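Virulence factor (Pectobacterium carotovorum, PDB 2W3Y) is an S-palmitoylated virulence factor of a Drosophila pathogen that binds to lipid vesicles. Local coordinates at residues Q59-F70 with T227-S235. Residues are numbered along the deposited sequence; the frame is centred on the assembly and turned at random.
Sequences QVKAGRILMERF and TFRIEEYFS
Gly63 faces Ile230 with CA atoms 7.2 Å apart, where helix 59-70 crosses the short helix 230-235 at 107° and with an axis separation of 11.6 Å. No hydrogen bond joins the two segments, so side-chain packing carries the contact. Leu66 supplies its centre: CD1 sits over the middle of one face of the Tyr233 ring, 3.8 Å from its centroid and 11° off the normal, a CH-pi contact. CD2 lies near the phenol end of the same ring, whose OH is hydrogen-bonded to Asp244 and Lys240 of helix 237-250. CD1 of Leu66 also reaches Phe228 CE2 at 3.9 Å.

The segment 227-235 is a strand-to-helix junction, in which strand 214-228 of the large mixed sheet ends at an inverse gamma turn centred on Arg229, the N-cap of helix 230-235. Helix 59-70 is part of the long helix 57-81, which packs against this sheet, Met67 also touching Ser173 and His175 of strand 166-179. Bent at chi2 and chi3, Met67 carries its methyl CE to 3.6 Å from Phe228 CG. Its SD, 5.5 Å from the centroid of the Phe228 ring and oblique to it, makes a Met-aromatic contact. Phe70 and Phe228 meet obliquely, their planes at 51°, and Phe105 and Phe106 extend the aromatic cluster around Phe70.

At the other end, the extended Gln59 crosses Ile230, its CG packing on Ile230 CG1 and its amide NE2 in van der Waals contact with the Ile230 CG2 methyl at 3.7 Å. Ala62 CB abuts the edge of the Phe234 ring, 3.8 Å from CZ and near the ring plane.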
loop_
_atom_site.group_PDB
_atom_site.type_symbol
_atom_site.label_atom_id
_atom_site.label_comp_id
_atom_site.label_asym_id
_atom_site.label_seq_id
_atom_site.Cartn_x
_atom_site.Cartn_y
_atom_site.Cartn_z
ATOM N N GLN A 59 18.190 3.710 8.682
ATOM C CA GLN A 59 17.767 2.757 7.646
ATOM C C GLN A 59 16.240 2.782 7.423
ATOM O O GLN A 59 15.769 2.739 6.294
ATOM C CB GLN A 59 18.255 1.357 8.041
ATOM C CG GLN A 59 17.925 0.221 7.075
ATOM C CD GLN A 59 18.693 -1.056 7.406
ATOM O OE1 GLN A 59 19.858 -1.009 7.832
ATOM N NE2 GLN A 59 18.056 -2.196 7.205
ATOM N N VAL A 60 15.484 2.882 8.509
ATOM C CA VAL A 60 14.026 2.908 8.445
ATOM C C VAL A 60 13.506 4.196 7.790
ATOM O O VAL A 60 12.610 4.152 6.933
ATOM C CB VAL A 60 13.396 2.667 9.843
ATOM C CG1 VAL A 60 11.898 2.938 9.825
ATOM C CG2 VAL A 60 13.678 1.242 10.306
ATOM N N LYS A 61 14.078 5.338 8.179
ATOM C CA LYS A 61 13.710 6.629 7.584
ATOM C C LYS A 61 14.001 6.676 6.085
ATOM O O LYS A 61 13.188 7.177 5.317
ATOM C CB LYS A 61 14.350 7.811 8.347
ATOM C CG LYS A 61 13.655 8.124 9.699
ATOM C CD LYS A 61 14.514 9.047 10.587
ATOM C CE LYS A 61 13.975 9.107 12.027
ATOM N NZ LYS A 61 12.832 10.073 12.121
ATOM N N ALA A 62 15.143 6.124 5.672
ATOM C CA ALA A 62 15.476 6.000 4.249
ATOM C C ALA A 62 14.539 5.009 3.516
ATOM O O ALA A 62 14.070 5.287 2.402
ATOM C CB ALA A 62 16.939 5.579 4.082
ATOM N N GLY A 63 14.271 3.870 4.158
ATOM C CA GLY A 63 13.402 2.822 3.614
ATOM C C GLY A 63 11.987 3.316 3.364
ATOM O O GLY A 63 11.393 3.006 2.335
ATOM N N ARG A 64 11.457 4.099 4.305
ATOM C CA ARG A 64 10.137 4.706 4.159
ATOM C C ARG A 64 10.079 5.636 2.960
ATOM O O ARG A 64 9.120 5.568 2.187
ATOM C CB ARG A 64 9.679 5.404 5.456
ATOM C CG ARG A 64 9.377 4.415 6.579
ATOM C CD ARG A 64 8.839 5.070 7.840
ATOM N NE ARG A 64 7.738 6.008 7.585
ATOM C CZ ARG A 64 6.857 6.397 8.501
ATOM N NH1 ARG A 64 6.907 5.915 9.729
ATOM N NH2 ARG A 64 5.908 7.262 8.182
ATOM N N ILE A 65 11.100 6.484 2.786
ATOM C CA ILE A 65 11.163 7.369 1.615
ATOM C C ILE A 65 11.230 6.593 0.312
ATOM O O ILE A 65 10.509 6.908 -0.645
ATOM C CB ILE A 65 12.349 8.387 1.649
ATOM C CG1 ILE A 65 12.350 9.235 2.930
ATOM C CG2 ILE A 65 12.343 9.274 0.390
ATOM C CD1 ILE A 65 11.059 9.862 3.301
ATOM N N LEU A 66 12.095 5.586 0.270
ATOM C CA LEU A 66 12.213 4.718 -0.908
ATOM C C LEU A 66 10.892 4.044 -1.312
ATOM O O LEU A 66 10.525 4.031 -2.493
ATOM C CB LEU A 66 13.279 3.652 -0.673
ATOM C CG LEU A 66 14.742 4.108 -0.678
ATOM C CD1 LEU A 66 15.652 2.957 -0.203
ATOM C CD2 LEU A 66 15.171 4.619 -2.065
ATOM N N MET A 67 10.188 3.485 -0.331
ATOM C CA MET A 67 8.952 2.758 -0.625
ATOM C C MET A 67 7.834 3.687 -1.127
ATOM O O MET A 67 7.108 3.320 -2.062
ATOM C CB MET A 67 8.506 1.920 0.582
ATOM C CG MET A 67 9.344 0.654 0.852
ATOM S SD MET A 67 9.508 -0.565 -0.496
ATOM C CE MET A 67 10.932 -0.020 -1.419
ATOM N N GLU A 68 7.706 4.884 -0.529
ATOM C CA GLU A 68 6.712 5.876 -1.005
ATOM C C GLU A 68 6.996 6.290 -2.465
ATOM O O GLU A 68 6.071 6.516 -3.262
ATOM C CB GLU A 68 6.629 7.103 -0.088
ATOM C CG GLU A 68 6.122 6.783 1.336
ATOM C CD GLU A 68 5.563 7.988 2.112
ATOM O OE1 GLU A 68 5.561 9.140 1.603
ATOM O OE2 GLU A 68 5.088 7.769 3.256
ATOM N N ARG A 69 8.278 6.362 -2.809
ATOM C CA ARG A 69 8.693 6.676 -4.171
ATOM C C ARG A 69 8.361 5.548 -5.151
ATOM O O ARG A 69 7.903 5.821 -6.265
ATOM C CB ARG A 69 10.186 7.008 -4.220
ATOM C CG ARG A 69 10.522 8.347 -3.541
ATOM C CD ARG A 69 12.016 8.634 -3.609
ATOM N NE ARG A 69 12.357 9.197 -4.917
ATOM C CZ ARG A 69 13.590 9.442 -5.357
ATOM N NH1 ARG A 69 14.651 9.169 -4.601
ATOM N NH2 ARG A 69 13.756 9.965 -6.568
ATOM N N PHE A 70 8.592 4.304 -4.729
ATOM C CA PHE A 70 8.204 3.114 -5.505
ATOM C C PHE A 70 6.683 3.030 -5.713
ATOM O O PHE A 70 6.212 2.729 -6.819
ATOM C CB PHE A 70 8.738 1.831 -4.857
ATOM C CG PHE A 70 10.119 1.414 -5.345
ATOM C CD1 PHE A 70 10.322 1.021 -6.669
ATOM C CD2 PHE A 70 11.206 1.394 -4.462
ATOM C CE1 PHE A 70 11.588 0.625 -7.115
ATOM C CE2 PHE A 70 12.481 1.007 -4.885
ATOM C CZ PHE A 70 12.680 0.623 -6.211
ATOM N N THR A 227 9.557 -7.985 -0.744
ATOM C CA THR A 227 10.406 -7.387 0.285
ATOM C C THR A 227 11.529 -6.632 -0.426
ATOM O O THR A 227 12.171 -7.185 -1.315
ATOM C CB THR A 227 11.009 -8.492 1.171
ATOM O OG1 THR A 227 9.954 -9.256 1.780
ATOM C CG2 THR A 227 11.919 -7.921 2.273
ATOM N N PHE A 228 11.765 -5.373 -0.047
ATOM C CA PHE A 228 12.857 -4.612 -0.650
ATOM C C PHE A 228 14.239 -5.068 -0.180
ATOM O O PHE A 228 14.429 -5.410 0.977
ATOM C CB PHE A 228 12.701 -3.100 -0.431
ATOM C CG PHE A 228 13.758 -2.279 -1.131
ATOM C CD1 PHE A 228 13.798 -2.213 -2.519
ATOM C CD2 PHE A 228 14.718 -1.577 -0.397
ATOM C CE1 PHE A 228 14.771 -1.465 -3.169
ATOM C CE2 PHE A 228 15.687 -0.822 -1.042
ATOM C CZ PHE A 228 15.719 -0.765 -2.417
ATOM N N ARG A 229 15.192 -5.051 -1.112
ATOM C CA ARG A 229 16.578 -5.425 -0.854
ATOM C C ARG A 229 17.312 -4.284 -0.154
ATOM O O ARG A 229 18.235 -3.682 -0.718
ATOM C CB ARG A 229 17.274 -5.778 -2.172
ATOM C CG ARG A 229 16.698 -6.977 -2.884
ATOM C CD ARG A 229 17.715 -7.565 -3.837
ATOM N NE ARG A 229 17.454 -7.212 -5.221
ATOM C CZ ARG A 229 18.360 -7.253 -6.193
ATOM N NH1 ARG A 229 19.613 -7.600 -5.943
ATOM N NH2 ARG A 229 18.008 -6.919 -7.420
ATOM N N ILE A 230 16.902 -3.992 1.077
ATOM C CA ILE A 230 17.450 -2.852 1.834
ATOM C C ILE A 230 18.931 -3.040 2.224
ATOM O O ILE A 230 19.702 -2.067 2.268
ATOM C CB ILE A 230 16.558 -2.516 3.080
ATOM C CG1 ILE A 230 16.910 -1.150 3.677
ATOM C CG2 ILE A 230 16.601 -3.633 4.127
ATOM C CD1 ILE A 230 16.510 0.046 2.818
ATOM N N GLU A 231 19.302 -4.292 2.484
ATOM C CA GLU A 231 20.670 -4.695 2.844
ATOM C C GLU A 231 21.654 -4.420 1.710
ATOM O O GLU A 231 22.713 -3.826 1.940
ATOM C CB GLU A 231 20.718 -6.180 3.217
ATOM C CG GLU A 231 19.847 -6.587 4.420
ATOM C CD GLU A 231 18.362 -6.796 4.076
ATOM O OE1 GLU A 231 17.564 -6.917 5.034
ATOM O OE2 GLU A 231 17.990 -6.828 2.870
ATOM N N GLU A 232 21.282 -4.831 0.497
ATOM C CA GLU A 232 22.050 -4.565 -0.711
ATOM C C GLU A 232 22.075 -3.088 -1.094
ATOM O O GLU A 232 23.072 -2.618 -1.634
ATOM C CB GLU A 232 21.527 -5.388 -1.884
ATOM C CG GLU A 232 21.886 -6.858 -1.797
ATOM C CD GLU A 232 20.967 -7.746 -2.617
ATOM O OE1 GLU A 232 21.131 -7.787 -3.859
ATOM O OE2 GLU A 232 20.089 -8.411 -2.011
ATOM N N TYR A 233 20.988 -2.363 -0.818
ATOM C CA TYR A 233 20.935 -0.926 -1.097
ATOM C C TYR A 233 21.984 -0.153 -0.273
ATOM O O TYR A 233 22.577 0.812 -0.758
ATOM C CB TYR A 233 19.517 -0.369 -0.864
ATOM C CG TYR A 233 19.385 1.120 -1.105
ATOM C CD1 TYR A 233 19.090 1.620 -2.371
ATOM C CD2 TYR A 233 19.568 2.029 -0.061
ATOM C CE1 TYR A 233 18.981 3.010 -2.590
ATOM C CE2 TYR A 233 19.466 3.393 -0.261
ATOM C CZ TYR A 233 19.168 3.882 -1.526
ATOM O OH TYR A 233 19.061 5.242 -1.704
ATOM N N PHE A 234 22.203 -0.581 0.963
ATOM C CA PHE A 234 23.164 0.079 1.838
ATOM C C PHE A 234 24.582 -0.515 1.786
ATOM O O PHE A 234 25.505 0.046 2.378
ATOM C CB PHE A 234 22.651 0.100 3.283
ATOM C CG PHE A 234 21.718 1.235 3.582
ATOM C CD1 PHE A 234 22.216 2.493 3.925
ATOM C CD2 PHE A 234 20.337 1.050 3.537
ATOM C CE1 PHE A 234 21.352 3.552 4.216
ATOM C CE2 PHE A 234 19.460 2.102 3.822
ATOM C CZ PHE A 234 19.965 3.354 4.161
ATOM N N SER A 235 24.758 -1.632 1.085
ATOM C CA SER A 235 26.074 -2.278 1.004
ATOM C C SER A 235 26.660 -2.302 -0.406
ATOM O O SER A 235 27.881 -2.372 -0.577
ATOM C CB SER A 235 26.034 -3.694 1.591
ATOM O OG SER A 235 25.403 -4.608 0.710
#